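Local coordinates for hypothetical protein YfiH (Bacillus licheniformis, PDB 6DZD) that probably splits adenosine and inosine with phosphate into free base and ribose 1-phosphate, may also deaminate adenosine, and carries a bound zinc ion, at residues 49-54 with 269-274; 134-139 with 179-184; 54-59 with 264-269. All coordinates share one frame; numbering follows the deposited sequence.

Interaction 1: 49-54 with 269-274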
loop_
_atom_site.group_PDB
_atom_site.type_symbol
_atom_site.label_atom_id
_atom_site.label_comp_id
_atom_site.label_asym_id
_atom_site.label_seq_id
_atom_site.Cartn_x
_atom_site.Cartn_y
_atom_site.Cartn_z
ATOM N N LEU A 49 -5.009 -4.152 -15.978
ATOM C CA LEU A 49 -5.147 -2.846 -15.324
ATOM C C LEU A 49 -3.849 -2.443 -14.629
ATOM O O LEU A 49 -3.796 -2.193 -13.420
ATOM C CB LEU A 49 -6.311 -2.851 -14.337
ATOM C CG LEU A 49 -6.727 -1.430 -13.939
ATOM C CD1 LEU A 49 -7.468 -0.730 -15.086
ATOM C CD2 LEU A 49 -7.537 -1.393 -12.637
ATOM N N ASN A 50 -2.790 -2.332 -15.419
ATOM C CA ASN A 50 -1.531 -1.879 -14.853
ATOM C C ASN A 50 -1.598 -0.397 -14.528
ATOM O O ASN A 50 -2.064 0.406 -15.340
ATOM C CB ASN A 50 -0.376 -2.132 -15.800
ATOM C CG ASN A 50 0.902 -1.578 -15.259
ATOM O OD1 ASN A 50 1.142 -1.623 -14.053
ATOM N ND2 ASN A 50 1.716 -1.012 -16.133
ATOM N N THR A 51 -1.140 -0.033 -13.330
ATOM C CA THR A 51 -1.158 1.361 -12.909
ATOM C C THR A 51 0.226 1.951 -12.681
ATOM O O THR A 51 0.327 3.110 -12.262
ATOM C CB THR A 51 -1.976 1.504 -11.626
ATOM O OG1 THR A 51 -1.339 0.727 -10.612
ATOM C CG2 THR A 51 -3.400 0.991 -11.829
ATOM N N GLY A 52 1.295 1.206 -12.950
ATOM C CA GLY A 52 2.639 1.705 -12.752
ATOM C C GLY A 52 3.194 2.287 -14.038
ATOM O O GLY A 52 3.107 1.669 -15.107
ATOM N N LEU A 53 3.750 3.494 -13.924
ATOM C CA LEU A 53 4.459 4.124 -15.021
ATOM C C LEU A 53 5.939 3.778 -15.004
ATOM O O LEU A 53 6.683 4.228 -15.874
ATOM C CB LEU A 53 4.283 5.648 -14.972
ATOM C CG LEU A 53 2.940 6.276 -15.367
ATOM C CD1 LEU A 53 2.899 7.786 -15.047
ATOM C CD2 LEU A 53 2.638 6.011 -16.844
ATOM N N HIS A 54 6.382 2.967 -14.055
ATOM C CA HIS A 54 7.797 2.686 -13.873
ATOM C C HIS A 54 8.153 1.232 -14.186
ATOM O O HIS A 54 9.191 0.743 -13.730
ATOM C CB HIS A 54 8.206 3.048 -12.445
ATOM C CG HIS A 54 7.468 2.266 -11.405
ATOM N ND1 HIS A 54 6.100 2.350 -11.242
ATOM C CD2 HIS A 54 7.901 1.364 -10.491
ATOM C CE1 HIS A 54 5.726 1.542 -10.265
ATOM N NE2 HIS A 54 6.798 0.933 -9.792
ATOM N N ARG A 269 1.301 -3.435 -11.802
ATOM C CA ARG A 269 1.167 -3.007 -10.413
ATOM C C ARG A 269 -0.270 -2.591 -10.185
ATOM O O ARG A 269 -0.839 -1.846 -10.994
ATOM C CB ARG A 269 2.074 -1.822 -10.057
ATOM C CG ARG A 269 3.555 -2.020 -10.285
ATOM C CD ARG A 269 4.155 -2.887 -9.214
ATOM N NE ARG A 269 5.587 -3.085 -9.408
ATOM C CZ ARG A 269 6.120 -3.922 -10.294
ATOM N NH1 ARG A 269 5.336 -4.654 -11.083
ATOM N NH2 ARG A 269 7.438 -4.040 -10.382
ATOM N N MET A 270 -0.854 -3.075 -9.099
ATOM C CA MET A 270 -2.083 -2.494 -8.592
ATOM C C MET A 270 -1.752 -1.186 -7.878
ATOM O O MET A 270 -0.585 -0.810 -7.727
ATOM C CB MET A 270 -2.790 -3.465 -7.640
ATOM C CG MET A 270 -3.132 -4.792 -8.264
ATOM S SD MET A 270 -1.773 -6.002 -8.275
ATOM C CE MET A 270 -1.403 -6.130 -6.517
ATOM N N MET A 271 -2.780 -0.469 -7.441
ATOM C CA MET A 271 -2.514 0.713 -6.632
ATOM C C MET A 271 -3.490 0.795 -5.463
ATOM O O MET A 271 -4.645 0.363 -5.565
ATOM C CB MET A 271 -2.560 2.003 -7.467
ATOM C CG MET A 271 -3.915 2.360 -7.957
ATOM S SD MET A 271 -3.848 3.837 -8.938
ATOM C CE MET A 271 -5.561 4.345 -9.011
ATOM N N SER A 272 -2.994 1.275 -4.327
ATOM C CA SER A 272 -3.857 1.689 -3.237
ATOM C C SER A 272 -4.106 3.192 -3.351
ATOM O O SER A 272 -3.266 3.943 -3.854
ATOM C CB SER A 272 -3.252 1.324 -1.880
ATOM O OG SER A 272 -2.155 2.139 -1.537
ATOM N N PHE A 273 -5.280 3.621 -2.899
ATOM C CA PHE A 273 -5.679 5.017 -2.993
ATOM C C PHE A 273 -6.518 5.378 -1.781
ATOM O O PHE A 273 -7.265 4.548 -1.256
ATOM C CB PHE A 273 -6.473 5.289 -4.276
ATOM C CG PHE A 273 -7.651 4.404 -4.423
ATOM C CD1 PHE A 273 -8.863 4.744 -3.843
ATOM C CD2 PHE A 273 -7.539 3.207 -5.084
ATOM C CE1 PHE A 273 -9.935 3.919 -3.949
ATOM C CE2 PHE A 273 -8.610 2.361 -5.198
ATOM C CZ PHE A 273 -9.814 2.716 -4.642
ATOM N N ILE A 274 -6.403 6.626 -1.346
ATOM C CA ILE A 274 -7.227 7.128 -0.256
ATOM C C ILE A 274 -7.352 8.637 -0.413
ATOM O O ILE A 274 -6.466 9.297 -0.962
ATOM C CB ILE A 274 -6.652 6.733 1.129
ATOM C CG1 ILE A 274 -7.724 6.864 2.212
ATOM C CG2 ILE A 274 -5.404 7.572 1.470
ATOM C CD1 ILE A 274 -7.290 6.409 3.581
#

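Interaction 2: 134-139 with 179-184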
loop_
_atom_site.group_PDB
_atom_site.type_symbol
_atom_site.label_atom_id
_atom_site.label_comp_id
_atom_site.label_asym_id
_atom_site.label_seq_id
_atom_site.Cartn_x
_atom_site.Cartn_y
_atom_site.Cartn_z
ATOM N N PRO A 134 0.589 -2.985 1.521
ATOM C CA PRO A 134 -0.073 -1.686 1.584
ATOM C C PRO A 134 -0.697 -1.427 2.946
ATOM O O PRO A 134 -1.419 -2.274 3.484
ATOM C CB PRO A 134 -1.159 -1.809 0.511
ATOM C CG PRO A 134 -1.235 -3.253 0.167
ATOM C CD PRO A 134 -0.332 -4.019 1.036
ATOM N N VAL A 135 -0.445 -0.261 3.523
ATOM C CA VAL A 135 -1.047 0.106 4.800
ATOM C C VAL A 135 -1.913 1.348 4.617
ATOM O O VAL A 135 -1.550 2.278 3.890
ATOM C CB VAL A 135 0.018 0.324 5.888
ATOM C CG1 VAL A 135 -0.652 0.394 7.244
ATOM C CG2 VAL A 135 1.036 -0.820 5.859
ATOM N N TYR A 136 -3.074 1.352 5.258
ATOM C CA TYR A 136 -3.967 2.498 5.246
ATOM C C TYR A 136 -4.071 3.073 6.652
ATOM O O TYR A 136 -3.972 2.356 7.646
ATOM C CB TYR A 136 -5.358 2.121 4.733
ATOM C CG TYR A 136 -5.405 1.520 3.348
ATOM C CD1 TYR A 136 -4.987 0.216 3.121
ATOM C CD2 TYR A 136 -5.893 2.242 2.264
ATOM C CE1 TYR A 136 -5.042 -0.360 1.846
ATOM C CE2 TYR A 136 -5.955 1.678 0.990
ATOM C CZ TYR A 136 -5.526 0.368 0.791
ATOM O OH TYR A 136 -5.573 -0.227 -0.443
ATOM N N PHE A 137 -4.266 4.379 6.731
ATOM C CA PHE A 137 -4.315 5.059 8.015
ATOM C C PHE A 137 -5.454 6.053 7.976
ATOM O O PHE A 137 -5.540 6.859 7.048
ATOM C CB PHE A 137 -3.013 5.802 8.317
ATOM C CG PHE A 137 -1.794 4.935 8.341
ATOM C CD1 PHE A 137 -1.158 4.576 7.155
ATOM C CD2 PHE A 137 -1.257 4.517 9.549
ATOM C CE1 PHE A 137 -0.017 3.795 7.181
ATOM C CE2 PHE A 137 -0.128 3.751 9.600
ATOM C CZ PHE A 137 0.501 3.385 8.420
ATOM N N TYR A 138 -6.286 6.047 9.007
ATOM C CA TYR A 138 -7.391 6.987 9.065
ATOM C C TYR A 138 -7.615 7.419 10.501
ATOM O O TYR A 138 -7.794 6.572 11.383
ATOM C CB TYR A 138 -8.653 6.361 8.480
ATOM C CG TYR A 138 -9.856 7.247 8.588
ATOM C CD1 TYR A 138 -9.752 8.635 8.449
ATOM C CD2 TYR A 138 -11.106 6.702 8.827
ATOM C CE1 TYR A 138 -10.869 9.439 8.548
ATOM C CE2 TYR A 138 -12.224 7.503 8.930
ATOM C CZ TYR A 138 -12.102 8.857 8.788
ATOM O OH TYR A 138 -13.223 9.618 8.881
ATOM N N ASP A 139 -7.577 8.732 10.733
ATOM C CA ASP A 139 -7.949 9.321 12.017
ATOM C C ASP A 139 -9.249 10.099 11.850
ATOM O O ASP A 139 -9.240 11.217 11.318
ATOM C CB ASP A 139 -6.836 10.233 12.538
ATOM C CG ASP A 139 -7.123 10.791 13.928
ATOM O OD1 ASP A 139 -8.289 10.786 14.370
ATOM O OD2 ASP A 139 -6.167 11.252 14.581
ATOM N N ARG A 179 -7.236 4.472 12.887
ATOM C CA ARG A 179 -7.614 3.214 12.279
ATOM C C ARG A 179 -6.612 2.880 11.186
ATOM O O ARG A 179 -6.016 3.776 10.581
ATOM C CB ARG A 179 -9.029 3.289 11.706
ATOM C CG ARG A 179 -10.115 2.982 12.717
ATOM C CD ARG A 179 -10.603 4.235 13.460
ATOM N NE ARG A 179 -11.705 3.919 14.375
ATOM C CZ ARG A 179 -11.872 4.454 15.585
ATOM N NH1 ARG A 179 -12.913 4.089 16.332
ATOM N NH2 ARG A 179 -11.001 5.347 16.053
ATOM N N ALA A 180 -6.414 1.581 10.956
ATOM C CA ALA A 180 -5.454 1.104 9.976
ATOM C C ALA A 180 -5.991 -0.122 9.255
ATOM O O ALA A 180 -6.691 -0.950 9.846
ATOM C CB ALA A 180 -4.119 0.773 10.641
ATOM N N VAL A 181 -5.667 -0.229 7.976
ATOM C CA VAL A 181 -5.986 -1.405 7.188
ATOM C C VAL A 181 -4.723 -1.862 6.464
ATOM O O VAL A 181 -3.958 -1.037 5.948
ATOM C CB VAL A 181 -7.137 -1.132 6.193
ATOM C CG1 VAL A 181 -7.154 -2.189 5.054
ATOM C CG2 VAL A 181 -8.494 -1.072 6.924
ATOM N N ILE A 182 -4.485 -3.177 6.470
ATOM C CA ILE A 182 -3.400 -3.814 5.720
ATOM C C ILE A 182 -4.028 -4.576 4.554
ATOM O O ILE A 182 -4.879 -5.453 4.758
ATOM C CB ILE A 182 -2.551 -4.735 6.618
ATOM C CG1 ILE A 182 -1.845 -3.912 7.695
ATOM C CG2 ILE A 182 -1.530 -5.494 5.815
ATOM C CD1 ILE A 182 -1.058 -4.731 8.707
ATOM N N GLY A 183 -3.621 -4.227 3.330
ATOM C CA GLY A 183 -4.255 -4.708 2.124
ATOM C C GLY A 183 -3.627 -5.970 1.563
ATOM O O GLY A 183 -2.775 -6.611 2.194
ATOM N N PRO A 184 -4.047 -6.347 0.353
ATOM C CA PRO A 184 -3.474 -7.528 -0.304
ATOM C C PRO A 184 -1.977 -7.374 -0.515
ATOM O O PRO A 184 -1.503 -6.369 -1.051
ATOM C CB PRO A 184 -4.226 -7.599 -1.638
ATOM C CG PRO A 184 -5.487 -6.913 -1.386
ATOM C CD PRO A 184 -5.183 -5.803 -0.403
#

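Interaction 3: 54-59 with 264-269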
loop_
_atom_site.group_PDB
_atom_site.type_symbol
_atom_site.label_atom_id
_atom_site.label_comp_id
_atom_site.label_asym_id
_atom_site.label_seq_id
_atom_site.Cartn_x
_atom_site.Cartn_y
_atom_site.Cartn_z
ATOM N N HIS A 54 6.382 2.967 -14.055
ATOM C CA HIS A 54 7.797 2.686 -13.873
ATOM C C HIS A 54 8.153 1.232 -14.186
ATOM O O HIS A 54 9.191 0.743 -13.730
ATOM C CB HIS A 54 8.206 3.048 -12.445
ATOM C CG HIS A 54 7.468 2.266 -11.405
ATOM N ND1 HIS A 54 6.100 2.350 -11.242
ATOM C CD2 HIS A 54 7.901 1.364 -10.491
ATOM C CE1 HIS A 54 5.726 1.542 -10.265
ATOM N NE2 HIS A 54 6.798 0.933 -9.792
ATOM N N VAL A 55 7.299 0.511 -14.906
ATOM C CA VAL A 55 7.554 -0.894 -15.191
ATOM C C VAL A 55 7.647 -1.158 -16.699
ATOM O O VAL A 55 7.438 -2.282 -17.150
ATOM C CB VAL A 55 6.501 -1.794 -14.523
ATOM C CG1 VAL A 55 6.521 -1.614 -13.009
ATOM C CG2 VAL A 55 5.121 -1.502 -15.087
ATOM N N GLN A 56 7.959 -0.125 -17.480
ATOM C CA GLN A 56 8.163 -0.236 -18.929
ATOM C C GLN A 56 6.949 -0.830 -19.651
ATOM O O GLN A 56 7.087 -1.545 -20.644
ATOM C CB GLN A 56 9.416 -1.066 -19.221
ATOM C CG GLN A 56 10.611 -0.715 -18.357
ATOM C CD GLN A 56 11.765 -1.689 -18.581
ATOM O OE1 GLN A 56 11.757 -2.820 -18.072
ATOM N NE2 GLN A 56 12.756 -1.267 -19.377
ATOM N N ASP A 57 5.751 -0.498 -19.171
ATOM C CA ASP A 57 4.520 -0.702 -19.918
ATOM C C ASP A 57 4.298 0.465 -20.882
ATOM O O ASP A 57 4.974 1.496 -20.822
ATOM C CB ASP A 57 3.337 -0.854 -18.961
ATOM C CG ASP A 57 2.052 -1.346 -19.653
ATOM O OD1 ASP A 57 2.062 -1.581 -20.887
ATOM O OD2 ASP A 57 1.025 -1.512 -18.953
ATOM N N HIS A 58 3.335 0.293 -21.784
ATOM C CA HIS A 58 2.964 1.363 -22.700
ATOM C C HIS A 58 2.330 2.506 -21.924
ATOM O O HIS A 58 1.257 2.343 -21.333
ATOM C CB HIS A 58 2.004 0.855 -23.769
ATOM C CG HIS A 58 1.759 1.845 -24.864
ATOM N ND1 HIS A 58 2.754 2.266 -25.724
ATOM C CD2 HIS A 58 0.641 2.520 -25.226
ATOM C CE1 HIS A 58 2.252 3.139 -26.583
ATOM N NE2 HIS A 58 0.972 3.312 -26.301
ATOM N N GLU A 59 2.980 3.671 -21.963
ATOM C CA GLU A 59 2.639 4.749 -21.041
ATOM C C GLU A 59 1.179 5.168 -21.181
ATOM O O GLU A 59 0.472 5.345 -20.182
ATOM C CB GLU A 59 3.572 5.931 -21.272
ATOM C CG GLU A 59 3.263 7.096 -20.374
ATOM C CD GLU A 59 4.160 8.283 -20.648
ATOM O OE1 GLU A 59 5.323 8.055 -21.060
ATOM O OE2 GLU A 59 3.695 9.442 -20.464
ATOM N N ARG A 264 7.682 -13.718 -11.989
ATOM C CA ARG A 264 9.098 -13.778 -12.372
ATOM C C ARG A 264 9.619 -12.411 -12.831
ATOM O O ARG A 264 10.328 -12.307 -13.843
ATOM C CB ARG A 264 9.353 -14.839 -13.448
ATOM N N GLY A 265 9.224 -11.354 -12.105
ATOM C CA GLY A 265 9.873 -10.054 -12.155
ATOM C C GLY A 265 9.346 -9.031 -13.153
ATOM O O GLY A 265 9.569 -7.827 -12.942
ATOM N N LYS A 266 8.617 -9.427 -14.201
ATOM C CA LYS A 266 8.063 -8.443 -15.136
ATOM C C LYS A 266 6.537 -8.526 -15.116
ATOM O O LYS A 266 5.956 -9.453 -15.693
ATOM C CB LYS A 266 8.607 -8.645 -16.547
ATOM C CG LYS A 266 8.298 -7.475 -17.485
ATOM C CD LYS A 266 9.474 -7.229 -18.421
ATOM C CE LYS A 266 9.151 -6.283 -19.575
ATOM N NZ LYS A 266 10.348 -5.425 -19.857
ATOM N N THR A 267 5.890 -7.542 -14.496
ATOM C CA THR A 267 4.448 -7.604 -14.285
ATOM C C THR A 267 3.901 -6.204 -14.028
ATOM O O THR A 267 4.650 -5.234 -13.886
ATOM C CB THR A 267 4.094 -8.524 -13.109
ATOM O OG1 THR A 267 2.681 -8.641 -13.021
ATOM C CG2 THR A 267 4.580 -7.958 -11.786
ATOM N N GLY A 268 2.572 -6.110 -13.967
ATOM C CA GLY A 268 1.924 -4.852 -13.655
ATOM C C GLY A 268 1.917 -4.560 -12.155
ATOM O O GLY A 268 2.463 -5.297 -11.335
ATOM N N ARG A 269 1.301 -3.435 -11.802
ATOM C CA ARG A 269 1.167 -3.007 -10.413
ATOM C C ARG A 269 -0.270 -2.591 -10.185
ATOM O O ARG A 269 -0.839 -1.846 -10.994
ATOM C CB ARG A 269 2.074 -1.822 -10.057
ATOM C CG ARG A 269 3.555 -2.020 -10.285
ATOM C CD ARG A 269 4.155 -2.887 -9.214
ATOM N NE ARG A 269 5.587 -3.085 -9.408
ATOM C CZ ARG A 269 6.120 -3.922 -10.294
ATOM N NH1 ARG A 269 5.336 -4.654 -11.083
ATOM N NH2 ARG A 269 7.438 -4.040 -10.382
#

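Interaction 1: 49-54 with 269-274
Asn50 and Thr51 between them grip both polar atoms of the Arg269 backbone, a worked example of how a coil can hold the residue that leads into a strand. The carboxamide of Asn50 swings out with CG anti to the backbone N (chi1 176°), which carries OD1 to within 2.9 Å of Arg269 N. On the opposite face of the amide plane Gly52 N donates to the same OD1 at 3.0 Å, closing an Asx turn, while Asn50 ND2 bonds Asp57, so the amide's rotation is fixed from both ends. With an alanine here, Arg269 N and Gly52 N would probably lose their shared acceptor, and the turn could shift. Arg269 O, for its part, accepts twice: Thr51 N lies 3.0 Å away in the carbonyl plane, whereas Thr51 OG1 bonds it at 2.6 Å from above that plane. Strand 270-276 then enters the six-stranded mixed sheet, between strands 30-35 and 124-129, and the loop 49-54 packs beside its first residues. There Thr51 and Met271 cross at about a right angle, Met271 SD lying 4.0 Å from Thr51 CB. A second perpendicular crossing puts the aliphatic part of Arg269 beside the imidazole, CG to His54 CE1 being 4.2 Å, with ring and guanidinium planes 85° apart. The His54 ring also meets that of Tyr106 at a shallow tilt.

Interaction 2: 134-139 with 179-184
Arg179 opens an antiparallel pairing with Tyr138 that runs up to Gly183, joining strands 133-139 and 179-182 inside a six-stranded mixed sheet. The N-to-C directions of strands 134-139 and 179-182 are 163° apart. Arg179 and Tyr138 form a hydrogen-bonded pair, Arg179 N giving to Tyr138 O and Arg179 O taking from Tyr138 N at 2.8 Å; the guanidinium turns off to bond the backbone of Asp177. Ala180 faces Phe137 as a non-hydrogen-bonded pair, and both side chains point to the side where Leu233 of helix 225-236 packs. Val181 returns to the Tyr136 side of the sheet and pairs with that residue, Val181 N reaching Tyr136 O at 3.1 Å. Its CG1 rests 3.8 Å from Tyr136 CD1, the two side chains meeting at an oblique angle. With CG anti to the carbonyl carbon (chi1 -58°) the tyrosine ring points back toward the Pro134 end, and Val181 O meets its edge in plane; the hydroxyl bonds Gly33 O of the other large sheet. Ile182 sits opposite Val135, their CG1 atoms 4.5 Å apart. Gly183 N closes the pairing with a nearly straight bond (167°) to Pro134 O. Just past the strand end, Pro184 O meets the ring of the first proline, 3.4 Å from Pro134 CD.

Interaction 3: 54-59 with 264-269
Val55 and Arg269 make the van der Waals part of this contact, a methyl laid on a guanidinium face and a small case of one methyl group serving two flat groups at once. The side chain of Val55 sends CG1 over the centre of the guanidinium, 3.6 Å above its plane and at that same distance from Arg269 CZ. The same methyl also sits over the centre of the His54 ring, so it fills the corner between two planes that stand nearly perpendicular. Val55 CG2 approaches the backbone instead, 3.9 Å from Thr267 O. Among the polar contacts, the guanidinium is held by the residue just before it: the Arg269 side chain bends at chi2 (-76°) and folds back, and NH1 donates to Gly268 O at 3.0 Å. That acceptor lies in the guanidinium plane, which helps to set the flat group's rotation and presents its face to the valine. Nearer solvent, Lys266 NZ makes a weak bond of 3.5 Å to Gln56 OE1, the two side chains crossing at about a right angle. Thr267 turns its hydroxyl the other way, to Asp263. The whole is a surface meeting of two loops, one ending at His58, the N-cap of helix 59-72, the other leading directly into strand 270-276.

Interactions 1 and 3 form one continuous patch: their centres are 10 Å apart, they share His54 and Arg269, and Asn50 ND2 probably bonds Asp57 OD2 at 2.9 Å. Interaction 2 belongs to the other six-stranded sheet, its centre 17 Å from that of interaction 1 and 25 Å from that of interaction 3. The sheets nevertheless meet, since Tyr136 CE2 comes within 3.9 Å of Phe273 O. In sequence, interaction 2 is nested inside the loop that interaction 3 closes, and that one inside interaction 1. The zinc ion held by Cys189, Cys190, Cys249 and Cys252 lies about 11 Å from the Pro184 side chain and about 12 Å from that of Met270.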